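Side-chain contacts in maleylacetate reductase (Agrobacterium tumefaciens, PDB 3HL0), which probably catalyses the NADH-dependent reduction of maleylacetate to 3-oxoadipate, a step in the breakdown of gamma-resorcylate: residues A175-A180 with M192-G197; A200-L205 with A282-G287; I267-E272 with T337-L342; H240-H245 with N326-P331. All coordinates share one frame; numbering follows the deposited sequence. Where two conformers were deposited one is given.

Contact 1. Residues A175-A180 with M192-G197; sequences AHAAEA and MMAVEG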
loop_
_atom_site.group_PDB
_atom_site.type_symbol
_atom_site.label_atom_id
_atom_site.label_comp_id
_atom_site.label_asym_id
_atom_site.label_seq_id
_atom_site.Cartn_x
_atom_site.Cartn_y
_atom_site.Cartn_z
ATOM N N ALA A 175 16.674 0.604 -11.267
ATOM C CA ALA A 175 16.158 0.632 -12.630
ATOM C C ALA A 175 16.456 1.944 -13.369
ATOM O O ALA A 175 16.749 1.931 -14.555
ATOM C CB ALA A 175 14.626 0.353 -12.616
ATOM N N HIS A 176 16.357 3.081 -12.651
ATOM C CA HIS A 176 16.650 4.408 -13.256
ATOM C C HIS A 176 18.104 4.386 -13.739
ATOM O O HIS A 176 18.376 4.812 -14.876
ATOM C CB HIS A 176 16.507 5.533 -12.228
ATOM C CG HIS A 176 15.222 5.567 -11.451
ATOM N ND1 HIS A 176 13.992 5.180 -11.945
ATOM C CD2 HIS A 176 15.001 6.019 -10.185
ATOM C CE1 HIS A 176 13.071 5.352 -11.003
ATOM N NE2 HIS A 176 13.659 5.901 -9.941
ATOM N N ALA A 177 19.012 3.890 -12.889
ATOM C CA ALA A 177 20.457 3.882 -13.257
ATOM C C ALA A 177 20.761 2.939 -14.391
ATOM O O ALA A 177 21.515 3.266 -15.310
ATOM C CB ALA A 177 21.295 3.529 -12.050
ATOM N N ALA A 178 20.141 1.750 -14.364
ATOM C CA ALA A 178 20.411 0.758 -15.371
ATOM C C ALA A 178 20.012 1.293 -16.757
ATOM O O ALA A 178 20.779 1.193 -17.731
ATOM C CB ALA A 178 19.657 -0.537 -15.039
ATOM N N GLU A 179 18.821 1.894 -16.854
ATOM C CA GLU A 179 18.390 2.421 -18.162
ATOM C C GLU A 179 19.194 3.663 -18.575
ATOM O O GLU A 179 19.368 3.908 -19.765
ATOM C CB GLU A 179 16.878 2.715 -18.214
ATOM C CG GLU A 179 16.038 1.448 -18.139
ATOM C CD GLU A 179 14.823 1.511 -19.093
ATOM O OE1 GLU A 179 13.915 2.339 -18.907
ATOM O OE2 GLU A 179 14.846 0.757 -20.071
ATOM N N ALA A 180 19.649 4.441 -17.596
ATOM C CA ALA A 180 20.477 5.598 -17.943
ATOM C C ALA A 180 21.727 5.169 -18.732
ATOM O O ALA A 180 22.218 5.938 -19.588
ATOM C CB ALA A 180 20.870 6.351 -16.698
HETATM N N MSE A 192 28.495 7.933 -15.245
HETATM C CA MSE A 192 29.284 7.812 -13.993
HETATM C C MSE A 192 28.376 7.801 -12.734
HETATM O O MSE A 192 28.579 6.986 -11.835
HETATM C CB MSE A 192 30.392 8.918 -13.947
HETATM C CG MSE A 192 30.593 9.686 -12.640
HETATM SE SE MSE A 192 31.825 11.153 -13.154
HETATM C CE MSE A 192 32.916 9.992 -14.175
HETATM N N MSE A 193 27.382 8.687 -12.680
HETATM C CA MSE A 193 26.452 8.733 -11.535
HETATM C C MSE A 193 25.653 7.427 -11.484
HETATM O O MSE A 193 25.407 6.916 -10.389
HETATM C CB MSE A 193 25.486 9.899 -11.630
HETATM C CG MSE A 193 26.225 11.216 -11.452
HETATM SE SE MSE A 193 24.789 12.620 -11.388
HETATM C CE MSE A 193 25.837 14.174 -11.181
ATOM N N ALA A 194 25.261 6.920 -12.650
ATOM C CA ALA A 194 24.462 5.657 -12.671
ATOM C C ALA A 194 25.247 4.496 -12.132
ATOM O O ALA A 194 24.718 3.690 -11.348
ATOM C CB ALA A 194 23.953 5.360 -14.118
ATOM N N VAL A 195 26.503 4.361 -12.536
ATOM C CA VAL A 195 27.308 3.245 -12.055
ATOM C C VAL A 195 27.515 3.371 -10.537
ATOM O O VAL A 195 27.417 2.388 -9.786
ATOM C CB VAL A 195 28.650 3.158 -12.818
ATOM C CG1 VAL A 195 29.521 2.074 -12.176
ATOM C CG2 VAL A 195 28.340 2.797 -14.268
ATOM N N GLU A 196 27.812 4.577 -10.063
ATOM C CA GLU A 196 28.018 4.786 -8.634
ATOM C C GLU A 196 26.722 4.516 -7.844
ATOM O O GLU A 196 26.803 3.916 -6.767
ATOM C CB GLU A 196 28.539 6.197 -8.391
ATOM C CG GLU A 196 28.693 6.553 -6.921
ATOM C CD GLU A 196 29.839 5.870 -6.193
ATOM O OE1 GLU A 196 30.525 4.949 -6.705
ATOM O OE2 GLU A 196 30.031 6.276 -5.028
ATOM N N GLY A 197 25.563 4.955 -8.368
ATOM C CA GLY A 197 24.269 4.671 -7.731
ATOM C C GLY A 197 24.022 3.174 -7.647
ATOM O O GLY A 197 23.598 2.674 -6.604
#
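Two consecutive helices of the helical C-terminal half of this iron-containing alcohol dehydrogenase family member, 163-180 and 188-210, run roughly antiparallel and meet through A177, A180 and A194. The pair illustrates how alanine allows helices to come very close: the CA atoms of A177 and A194 are only 4.4 Å apart, so each methyl group reaches the backbone of its partner as well as its side chain. A194 CB rests 3.4 Å from A177 O, and A177 CB lies in return 3.5 Å from A194 O. Between these two reciprocal approaches the methyls themselves meet, A177 CB to A194 CB at 3.8 Å. A180, close to one turn further along its helix, adds a second methyl on the same side, with its CB 4.1 Å from A194 CB. A194 CB thus meets two alanine methyls spaced three residues apart.

The polar side chains of 175-180 are occupied on other sides of the helix. H176 ND1 bonds to H241 NE2 and H176 NE2 to A122 O, while the E179 carboxylate holds H241 ND1 through OE1 and the backbone N of H240 through OE2. L181 packs against A194 from the connection between the helices, and V231 of helix 215-234 meets A180.

With three buried methyls and two helical carbonyl oxygens at the interface, the attraction is probably mainly van der Waals, between methyls and between methyls and carbonyl oxygens. Such side chains have no chi torsion to fix when the helices close together, and the tight spacing follows from their size.

Contact 2. Residues A200-L205 with A282-G287; sequences AMIEAL and AALVGG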
loop_
_atom_site.group_PDB
_atom_site.type_symbol
_atom_site.label_atom_id
_atom_site.label_comp_id
_atom_site.label_asym_id
_atom_site.label_seq_id
_atom_site.Cartn_x
_atom_site.Cartn_y
_atom_site.Cartn_z
ATOM N N ALA A 200 26.278 1.624 -4.946
ATOM C CA ALA A 200 25.776 1.957 -3.623
ATOM C C ALA A 200 24.580 1.065 -3.262
ATOM O O ALA A 200 24.554 0.522 -2.149
ATOM C CB ALA A 200 25.421 3.429 -3.529
HETATM N N MSE A 201 23.648 0.882 -4.193
HETATM C CA MSE A 201 22.448 0.100 -3.863
HETATM C C MSE A 201 22.822 -1.385 -3.690
HETATM O O MSE A 201 22.286 -2.051 -2.805
HETATM C CB MSE A 201 21.364 0.264 -4.921
HETATM C CG MSE A 201 21.025 1.712 -5.319
HETATM SE SE MSE A 201 20.460 2.847 -3.828
HETATM C CE MSE A 201 19.499 1.418 -2.889
ATOM N N ILE A 202 23.741 -1.890 -4.524
ATOM C CA ILE A 202 24.133 -3.328 -4.479
ATOM C C ILE A 202 24.859 -3.610 -3.161
ATOM O O ILE A 202 24.640 -4.662 -2.542
ATOM C CB ILE A 202 24.921 -3.721 -5.738
ATOM C CG1 ILE A 202 23.954 -3.751 -6.913
ATOM C CG2 ILE A 202 25.583 -5.082 -5.629
ATOM C CD1 ILE A 202 24.697 -3.837 -8.304
ATOM N N GLU A 203 25.651 -2.657 -2.705
ATOM C CA GLU A 203 26.310 -2.776 -1.419
ATOM C C GLU A 203 25.344 -2.703 -0.238
ATOM O O GLU A 203 25.425 -3.545 0.700
ATOM C CB GLU A 203 27.383 -1.687 -1.288
ATOM C CG GLU A 203 28.153 -1.801 0.010
ATOM C CD GLU A 203 29.327 -0.848 0.055
ATOM O OE1 GLU A 203 29.198 0.210 0.695
ATOM O OE2 GLU A 203 30.376 -1.162 -0.562
ATOM N N ALA A 204 24.460 -1.707 -0.266
ATOM C CA ALA A 204 23.647 -1.324 0.884
ATOM C C ALA A 204 22.427 -2.199 1.080
ATOM O O ALA A 204 22.109 -2.517 2.226
ATOM C CB ALA A 204 23.210 0.141 0.826
ATOM N N LEU A 205 21.697 -2.541 0.011
ATOM C CA LEU A 205 20.392 -3.203 0.233
ATOM C C LEU A 205 20.486 -4.545 0.988
ATOM O O LEU A 205 19.651 -4.744 1.849
ATOM C CB LEU A 205 19.634 -3.375 -1.105
ATOM C CG LEU A 205 19.196 -2.014 -1.672
ATOM C CD1 LEU A 205 18.687 -2.192 -3.129
ATOM C CD2 LEU A 205 18.113 -1.302 -0.815
ATOM N N ALA A 282 26.832 -5.469 -15.389
ATOM C CA ALA A 282 27.180 -6.885 -15.360
ATOM C C ALA A 282 28.342 -7.133 -14.353
ATOM O O ALA A 282 28.291 -8.095 -13.604
ATOM C CB ALA A 282 27.567 -7.350 -16.767
ATOM N N ALA A 283 29.351 -6.265 -14.361
ATOM C CA ALA A 283 30.499 -6.403 -13.450
ATOM C C ALA A 283 30.058 -6.299 -12.014
ATOM O O ALA A 283 30.508 -7.061 -11.154
ATOM C CB ALA A 283 31.586 -5.356 -13.786
ATOM N N LEU A 284 29.117 -5.389 -11.737
ATOM C CA LEU A 284 28.671 -5.205 -10.361
ATOM C C LEU A 284 27.799 -6.335 -9.834
ATOM O O LEU A 284 27.742 -6.564 -8.623
ATOM C CB LEU A 284 27.912 -3.872 -10.221
ATOM C CG LEU A 284 28.713 -2.593 -10.365
ATOM C CD1 LEU A 284 27.784 -1.404 -10.439
ATOM C CD2 LEU A 284 29.679 -2.491 -9.162
ATOM N N VAL A 285 27.063 -7.006 -10.722
ATOM C CA VAL A 285 26.259 -8.148 -10.307
ATOM C C VAL A 285 26.992 -9.475 -10.450
ATOM O O VAL A 285 26.446 -10.511 -10.088
ATOM C CB VAL A 285 24.789 -8.182 -10.923
ATOM C CG1 VAL A 285 24.017 -6.963 -10.468
ATOM C CG2 VAL A 285 24.798 -8.254 -12.417
ATOM N N GLY A 286 28.212 -9.418 -10.971
ATOM C CA GLY A 286 29.081 -10.613 -11.049
ATOM C C GLY A 286 28.584 -11.639 -12.037
ATOM O O GLY A 286 28.692 -12.865 -11.803
ATOM N N GLY A 287 28.050 -11.183 -13.164
ATOM C CA GLY A 287 27.569 -12.113 -14.167
ATOM C C GLY A 287 27.023 -11.415 -15.369
ATOM O O GLY A 287 27.689 -10.525 -15.927
#
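A282 O receives G287 N at 3.1 Å and, weakly, V285 N, at the end of its helix, and this turn carries V285 and its neighbour L284 against I202. G286, with positive phi, closes helix 279-285 in a Schellman motif, a standard way of ending a helix and redirecting the chain.

Across the contact the side chains meet through apolar groups alone, and the meeting is made by the far end of I202. With CG1 placed beside the backbone N (chi1 -71°) and the chain then extended, its CD1 projects outward to touch two residues at once. It reaches L284 CB at 3.7 Å, crossing the leucine obliquely, and V285 CG1 at 3.9 Å, where the two side chains stand at about a right angle. The I202 CG2 branch lies more loosely by the backbone, 4.0 Å from L284 O.

The contact lies near the surface of the helical half and away from the coenzyme site. I202 also packs on M174 of helix 163-180 and F296 of helix 289-300, while L284 leans back on L198 and R199, so the isoleucine of helix 188-210 sits where three other helices converge.

Contact 3. Residues I267-E272 with T337-L342; sequences IAYVEE and TAIRDL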
loop_
_atom_site.group_PDB
_atom_site.type_symbol
_atom_site.label_atom_id
_atom_site.label_comp_id
_atom_site.label_asym_id
_atom_site.label_seq_id
_atom_site.Cartn_x
_atom_site.Cartn_y
_atom_site.Cartn_z
ATOM N N ILE A 267 16.111 -5.523 -18.595
ATOM C CA ILE A 267 17.565 -5.367 -18.832
ATOM C C ILE A 267 18.099 -6.494 -19.697
ATOM O O ILE A 267 18.828 -6.208 -20.654
ATOM C CB ILE A 267 18.308 -5.249 -17.503
ATOM C CG1 ILE A 267 17.879 -3.961 -16.800
ATOM C CG2 ILE A 267 19.825 -5.251 -17.727
ATOM C CD1 ILE A 267 18.081 -2.663 -17.605
ATOM N N ALA A 268 17.697 -7.752 -19.445
ATOM C CA ALA A 268 18.102 -8.845 -20.343
ATOM C C ALA A 268 17.696 -8.616 -21.794
ATOM O O ALA A 268 18.473 -8.997 -22.716
ATOM C CB ALA A 268 17.550 -10.210 -19.850
ATOM N N TYR A 269 16.521 -8.043 -22.031
ATOM C CA TYR A 269 16.051 -7.766 -23.404
ATOM C C TYR A 269 17.045 -6.803 -24.069
ATOM O O TYR A 269 17.516 -7.077 -25.182
ATOM C CB TYR A 269 14.690 -7.109 -23.364
ATOM C CG TYR A 269 14.022 -6.825 -24.690
ATOM C CD1 TYR A 269 13.047 -7.713 -25.187
ATOM C CD2 TYR A 269 14.264 -5.636 -25.388
ATOM C CE1 TYR A 269 12.344 -7.431 -26.390
ATOM C CE2 TYR A 269 13.583 -5.342 -26.606
ATOM C CZ TYR A 269 12.624 -6.262 -27.091
ATOM O OH TYR A 269 11.948 -6.031 -28.275
ATOM N N VAL A 270 17.410 -5.714 -23.370
ATOM C CA VAL A 270 18.300 -4.701 -23.971
ATOM C C VAL A 270 19.739 -5.193 -24.061
ATOM O O VAL A 270 20.454 -4.829 -24.998
ATOM C CB VAL A 270 18.204 -3.344 -23.209
ATOM C CG1 VAL A 270 19.143 -2.271 -23.823
ATOM C CG2 VAL A 270 16.724 -2.910 -23.271
ATOM N N GLU A 271 20.151 -6.027 -23.118
ATOM C CA GLU A 271 21.544 -6.495 -23.048
ATOM C C GLU A 271 21.950 -7.240 -24.316
ATOM O O GLU A 271 23.136 -7.163 -24.689
ATOM C CB GLU A 271 21.724 -7.362 -21.806
ATOM C CG GLU A 271 23.119 -7.736 -21.462
ATOM C CD GLU A 271 23.195 -8.576 -20.173
ATOM O OE1 GLU A 271 22.120 -9.030 -19.622
ATOM O OE2 GLU A 271 24.341 -8.776 -19.697
ATOM N N GLU A 272 20.993 -7.878 -24.997
ATOM C CA GLU A 272 21.302 -8.525 -26.293
ATOM C C GLU A 272 21.849 -7.480 -27.280
ATOM O O GLU A 272 22.701 -7.785 -28.131
ATOM C CB GLU A 272 20.055 -9.184 -26.883
ATOM C CG GLU A 272 19.359 -10.218 -26.013
ATOM C CD GLU A 272 18.538 -11.230 -26.845
ATOM O OE1 GLU A 272 18.607 -11.179 -28.094
ATOM O OE2 GLU A 272 17.826 -12.077 -26.238
ATOM N N THR A 337 6.217 -9.789 -30.450
ATOM C CA THR A 337 6.451 -11.172 -30.013
ATOM C C THR A 337 7.527 -11.272 -28.944
ATOM O O THR A 337 7.435 -12.106 -28.034
ATOM C CB THR A 337 6.710 -12.161 -31.178
ATOM O OG1 THR A 337 7.931 -11.827 -31.836
ATOM C CG2 THR A 337 5.519 -12.156 -32.181
ATOM N N ALA A 338 8.572 -10.447 -29.082
ATOM C CA ALA A 338 9.674 -10.477 -28.144
ATOM C C ALA A 338 9.246 -9.892 -26.783
ATOM O O ALA A 338 9.671 -10.398 -25.732
ATOM C CB ALA A 338 10.887 -9.752 -28.719
ATOM N N ILE A 339 8.376 -8.893 -26.822
ATOM C CA ILE A 339 7.791 -8.341 -25.574
ATOM C C ILE A 339 6.836 -9.372 -24.957
ATOM O O ILE A 339 6.796 -9.559 -23.727
ATOM C CB ILE A 339 7.096 -6.985 -25.805
ATOM C CG1 ILE A 339 8.144 -5.922 -26.231
ATOM C CG2 ILE A 339 6.314 -6.561 -24.575
ATOM C CD1 ILE A 339 9.339 -5.720 -25.207
ATOM N N ARG A 340 6.080 -10.053 -25.808
ATOM C CA ARG A 340 5.234 -11.138 -25.295
ATOM C C ARG A 340 6.043 -12.234 -24.587
ATOM O O ARG A 340 5.613 -12.726 -23.537
ATOM C CB ARG A 340 4.330 -11.693 -26.422
ATOM C CG ARG A 340 3.338 -12.776 -25.953
ATOM C CD ARG A 340 2.322 -12.226 -24.947
ATOM N NE ARG A 340 1.473 -13.345 -24.504
ATOM C CZ ARG A 340 1.810 -14.198 -23.568
ATOM N NH1 ARG A 340 2.962 -14.046 -22.898
ATOM N NH2 ARG A 340 0.975 -15.208 -23.254
ATOM N N ASP A 341 7.199 -12.621 -25.140
ATOM C CA ASP A 341 8.097 -13.592 -24.513
ATOM C C ASP A 341 8.618 -13.041 -23.164
ATOM O O ASP A 341 8.668 -13.768 -22.189
ATOM C CB ASP A 341 9.314 -13.869 -25.401
ATOM C CG ASP A 341 8.984 -14.572 -26.731
ATOM O OD1 ASP A 341 7.918 -15.194 -26.826
ATOM O OD2 ASP A 341 9.860 -14.490 -27.672
ATOM N N LEU A 342 9.038 -11.778 -23.158
ATOM C CA LEU A 342 9.538 -11.088 -21.927
ATOM C C LEU A 342 8.441 -11.168 -20.836
ATOM O O LEU A 342 8.726 -11.551 -19.677
ATOM C CB LEU A 342 9.856 -9.609 -22.254
ATOM C CG LEU A 342 10.520 -8.733 -21.168
ATOM C CD1 LEU A 342 11.010 -7.447 -21.836
ATOM C CD2 LEU A 342 9.529 -8.353 -20.082
#
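Y269 and L342 mark the nearest backbone approach, 7.5 Å between CA atoms, where segments 267-271 and 337-342 pass with axes 11.2 Å apart and N-to-C directions at 140°. This is an interhelical contact of the helical C-terminal half of the iron-containing alcohol dehydrogenase family, and it shows how one aromatic side chain can span the gap between two helices. The tyrosine leaves helix 255-271 with CG opposite the backbone N (chi1 -177°), which sends the ring out across the gap toward helix 336-348.

Three residues of that helix receive it, each differently. I339 CD1 approaches obliquely, 4.1 Å from the ring centroid of Y269 and 30° off the normal, an off-centre CH-pi contact, and it comes closest to Y269 CE1 at 3.7 Å. The two side chains cross at about a right angle. L342 meets the base of the ring, with CD1 at 3.9 Å from Y269 CD1 and almost as near to Y269 CB.

The far end of the tyrosine is fixed by polar bonds to the chain that precedes helix 336-348: Y269 OH bonds to P333 O and to E335 N, so the hydroxyl of this buried tyrosine has two backbone partners. R332 adds a cation-pi interaction with the ring and a bond to Y269 O, while L239 of helix 239-251 packs against Y269, I339 and L342 alike. At the ring edge, near its plane, A338 CB stands 3.6 Å from Y269 CE1 and 3.9 Å from Y269 OH.

Contact 4. Residues H240-H245 with N326-P331; sequences HHKLCH and NPYWCP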
loop_
_atom_site.group_PDB
_atom_site.type_symbol
_atom_site.label_atom_id
_atom_site.label_comp_id
_atom_site.label_asym_id
_atom_site.label_seq_id
_atom_site.Cartn_x
_atom_site.Cartn_y
_atom_site.Cartn_z
ATOM N N HIS A 240 12.199 -0.393 -19.939
ATOM C CA HIS A 240 11.824 -0.754 -18.577
ATOM C C HIS A 240 10.792 0.187 -18.001
ATOM O O HIS A 240 9.767 -0.259 -17.467
ATOM C CB HIS A 240 13.043 -0.868 -17.656
ATOM C CG HIS A 240 12.640 -1.129 -16.232
ATOM N ND1 HIS A 240 12.328 -2.388 -15.755
ATOM C CD2 HIS A 240 12.369 -0.261 -15.234
ATOM C CE1 HIS A 240 11.931 -2.282 -14.495
ATOM N NE2 HIS A 240 11.938 -0.995 -14.158
ATOM N N HIS A 241 11.071 1.483 -18.055
ATOM C CA HIS A 241 10.121 2.420 -17.405
ATOM C C HIS A 241 8.801 2.486 -18.198
ATOM O O HIS A 241 7.751 2.624 -17.588
ATOM C CB HIS A 241 10.778 3.803 -17.199
ATOM C CG HIS A 241 11.889 3.792 -16.184
ATOM N ND1 HIS A 241 13.122 3.229 -16.445
ATOM C CD2 HIS A 241 11.949 4.274 -14.920
ATOM C CE1 HIS A 241 13.894 3.357 -15.371
ATOM N NE2 HIS A 241 13.202 3.975 -14.424
ATOM N N LYS A 242 8.859 2.401 -19.525
ATOM C CA LYS A 242 7.613 2.406 -20.337
ATOM C C LYS A 242 6.728 1.213 -20.011
ATOM O O LYS A 242 5.523 1.376 -19.776
ATOM C CB LYS A 242 7.951 2.449 -21.811
ATOM C CG LYS A 242 8.607 3.788 -22.219
ATOM C CD LYS A 242 7.568 4.889 -22.413
ATOM C CE LYS A 242 8.110 6.028 -23.261
ATOM N NZ LYS A 242 9.055 6.895 -22.480
ATOM N N LEU A 243 7.335 0.036 -19.928
ATOM C CA LEU A 243 6.574 -1.184 -19.639
ATOM C C LEU A 243 5.996 -1.138 -18.233
ATOM O O LEU A 243 4.854 -1.565 -18.034
ATOM C CB LEU A 243 7.419 -2.429 -19.886
ATOM C CG LEU A 243 6.731 -3.789 -19.763
ATOM C CD1 LEU A 243 5.599 -3.816 -20.837
ATOM C CD2 LEU A 243 7.751 -4.888 -20.003
ATOM N N CYS A 244 6.746 -0.635 -17.246
ATOM C CA CYS A 244 6.210 -0.564 -15.895
ATOM C C CYS A 244 5.013 0.391 -15.866
ATOM O O CYS A 244 4.010 0.128 -15.205
ATOM C CB CYS A 244 7.248 -0.056 -14.895
ATOM S SG CYS A 244 8.544 -1.248 -14.522
ATOM N N HIS A 245 5.114 1.495 -16.597
ATOM C CA HIS A 245 4.007 2.437 -16.644
ATOM C C HIS A 245 2.779 1.807 -17.310
ATOM O O HIS A 245 1.658 1.990 -16.823
ATOM C CB HIS A 245 4.419 3.736 -17.353
ATOM C CG HIS A 245 3.343 4.781 -17.382
ATOM N ND1 HIS A 245 2.460 4.913 -18.431
ATOM C CD2 HIS A 245 3.025 5.755 -16.496
ATOM C CE1 HIS A 245 1.627 5.911 -18.183
ATOM N NE2 HIS A 245 1.948 6.438 -17.014
ATOM N N ASN A 326 2.615 2.487 -28.913
ATOM C CA ASN A 326 3.258 3.788 -29.115
ATOM C C ASN A 326 4.775 3.686 -29.214
ATOM O O ASN A 326 5.446 3.343 -28.226
ATOM C CB ASN A 326 2.832 4.744 -28.006
ATOM C CG ASN A 326 1.325 5.018 -28.029
ATOM O OD1 ASN A 326 0.625 4.851 -27.022
ATOM N ND2 ASN A 326 0.818 5.402 -29.194
ATOM N N PRO A 327 5.333 3.971 -30.406
ATOM C CA PRO A 327 6.773 3.771 -30.597
ATOM C C PRO A 327 7.622 4.738 -29.769
ATOM O O PRO A 327 7.303 5.930 -29.674
ATOM C CB PRO A 327 6.978 4.041 -32.097
ATOM C CG PRO A 327 5.596 3.895 -32.714
ATOM C CD PRO A 327 4.684 4.438 -31.648
ATOM N N TYR A 328 8.668 4.204 -29.139
ATOM C CA TYR A 328 9.689 5.029 -28.494
ATOM C C TYR A 328 11.011 4.354 -28.745
ATOM O O TYR A 328 11.051 3.181 -29.142
ATOM C CB TYR A 328 9.447 5.160 -26.981
ATOM C CG TYR A 328 9.324 3.814 -26.291
ATOM C CD1 TYR A 328 8.081 3.241 -26.080
ATOM C CD2 TYR A 328 10.467 3.128 -25.851
ATOM C CE1 TYR A 328 7.953 1.991 -25.472
ATOM C CE2 TYR A 328 10.353 1.902 -25.225
ATOM C CZ TYR A 328 9.108 1.344 -25.039
ATOM O OH TYR A 328 9.009 0.128 -24.430
ATOM N N TRP A 329 12.104 5.071 -28.495
ATOM C CA TRP A 329 13.438 4.517 -28.775
ATOM C C TRP A 329 13.979 3.560 -27.717
ATOM O O TRP A 329 13.839 3.809 -26.510
ATOM C CB TRP A 329 14.457 5.620 -29.019
ATOM C CG TRP A 329 15.706 5.120 -29.673
ATOM C CD1 TRP A 329 15.914 4.944 -31.022
ATOM C CD2 TRP A 329 16.927 4.758 -29.027
ATOM N NE1 TRP A 329 17.193 4.473 -31.246
ATOM C CE2 TRP A 329 17.828 4.346 -30.035
ATOM C CE3 TRP A 329 17.339 4.699 -27.676
ATOM C CZ2 TRP A 329 19.120 3.897 -29.741
ATOM C CZ3 TRP A 329 18.629 4.284 -27.394
ATOM C CH2 TRP A 329 19.501 3.886 -28.414
ATOM N N CYS A 330 14.584 2.475 -28.197
ATOM C CA CYS A 330 15.321 1.519 -27.371
ATOM C C CYS A 330 16.504 1.010 -28.215
ATOM O O CYS A 330 16.333 0.803 -29.421
ATOM C CB CYS A 330 14.365 0.354 -27.057
ATOM S SG CYS A 330 14.971 -0.902 -25.961
ATOM N N PRO A 331 17.664 0.715 -27.590
ATOM C CA PRO A 331 18.771 0.136 -28.389
ATOM C C PRO A 331 18.387 -1.155 -29.143
ATOM O O PRO A 331 18.932 -1.453 -30.204
ATOM C CB PRO A 331 19.840 -0.194 -27.342
ATOM C CG PRO A 331 19.547 0.820 -26.205
ATOM C CD PRO A 331 18.050 0.902 -26.178
#
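K242 and Y328 make this contact between them, and its main component is CH-pi: the aliphatic chain of the lysine runs over one face of the tyrosine ring. K242 CG sits above the centre, 3.7 Å from the centroid and only 9° off the ring normal. The two side chains run in opposite directions, so the root of one overlies the tip of the other. This lysine-over-tyrosine pairing packs a loop of the C-terminal helical region on helix 239-251, with the K242 side chain about 12 Å from the bound NAD.

Ordinary van der Waals contacts fill out that overlap. K242 CB meets the hydroxyl end, 3.6 Å from Y328 CZ and 3.7 Å from Y328 OH, whereas K242 CE reaches the base of the ring at 3.9 Å from Y328 CG. The bend at chi2 (-80°) folds the chain along the ring; that at chi4 sets the direction of NZ.

The electrostatic share is slight. K242 NZ stands 5.4 Å from the ring centroid of Y328, at most a weak cation-pi attraction, so the contact is carried chiefly by the methylenes, while NZ stands further above the ring.

The ring comes from the irregular stretch between helices 316-323 and 336-348 and lies against helix 239-251, where L239 also touches Y328. S238 and I334 also touch the tyrosine, W329 O bonds to S238 OG, and C330 packs on L239 and on V270 of helix 255-271.

All four contacts belong to the helical C-terminal half, and together they join its helices and one loop through small, mostly apolar contacts. Contact 1 joins neighbours in sequence and is complete before the others open; contacts 2, 4 and 3 then begin in that order and close in the same order, their segments interleaved. Contacts 1 and 2 share helix 188-210, with centres 11 Å apart, and touch where L284 CD1 meets V195 O. Contacts 3 and 4, with centres 12 Å apart, touch through L342 with L243 and V270 with P331. Contacts 2 and 4 are most distant, 24 Å between centres, yet contact 1 touches both, linking the set into one helical bundle.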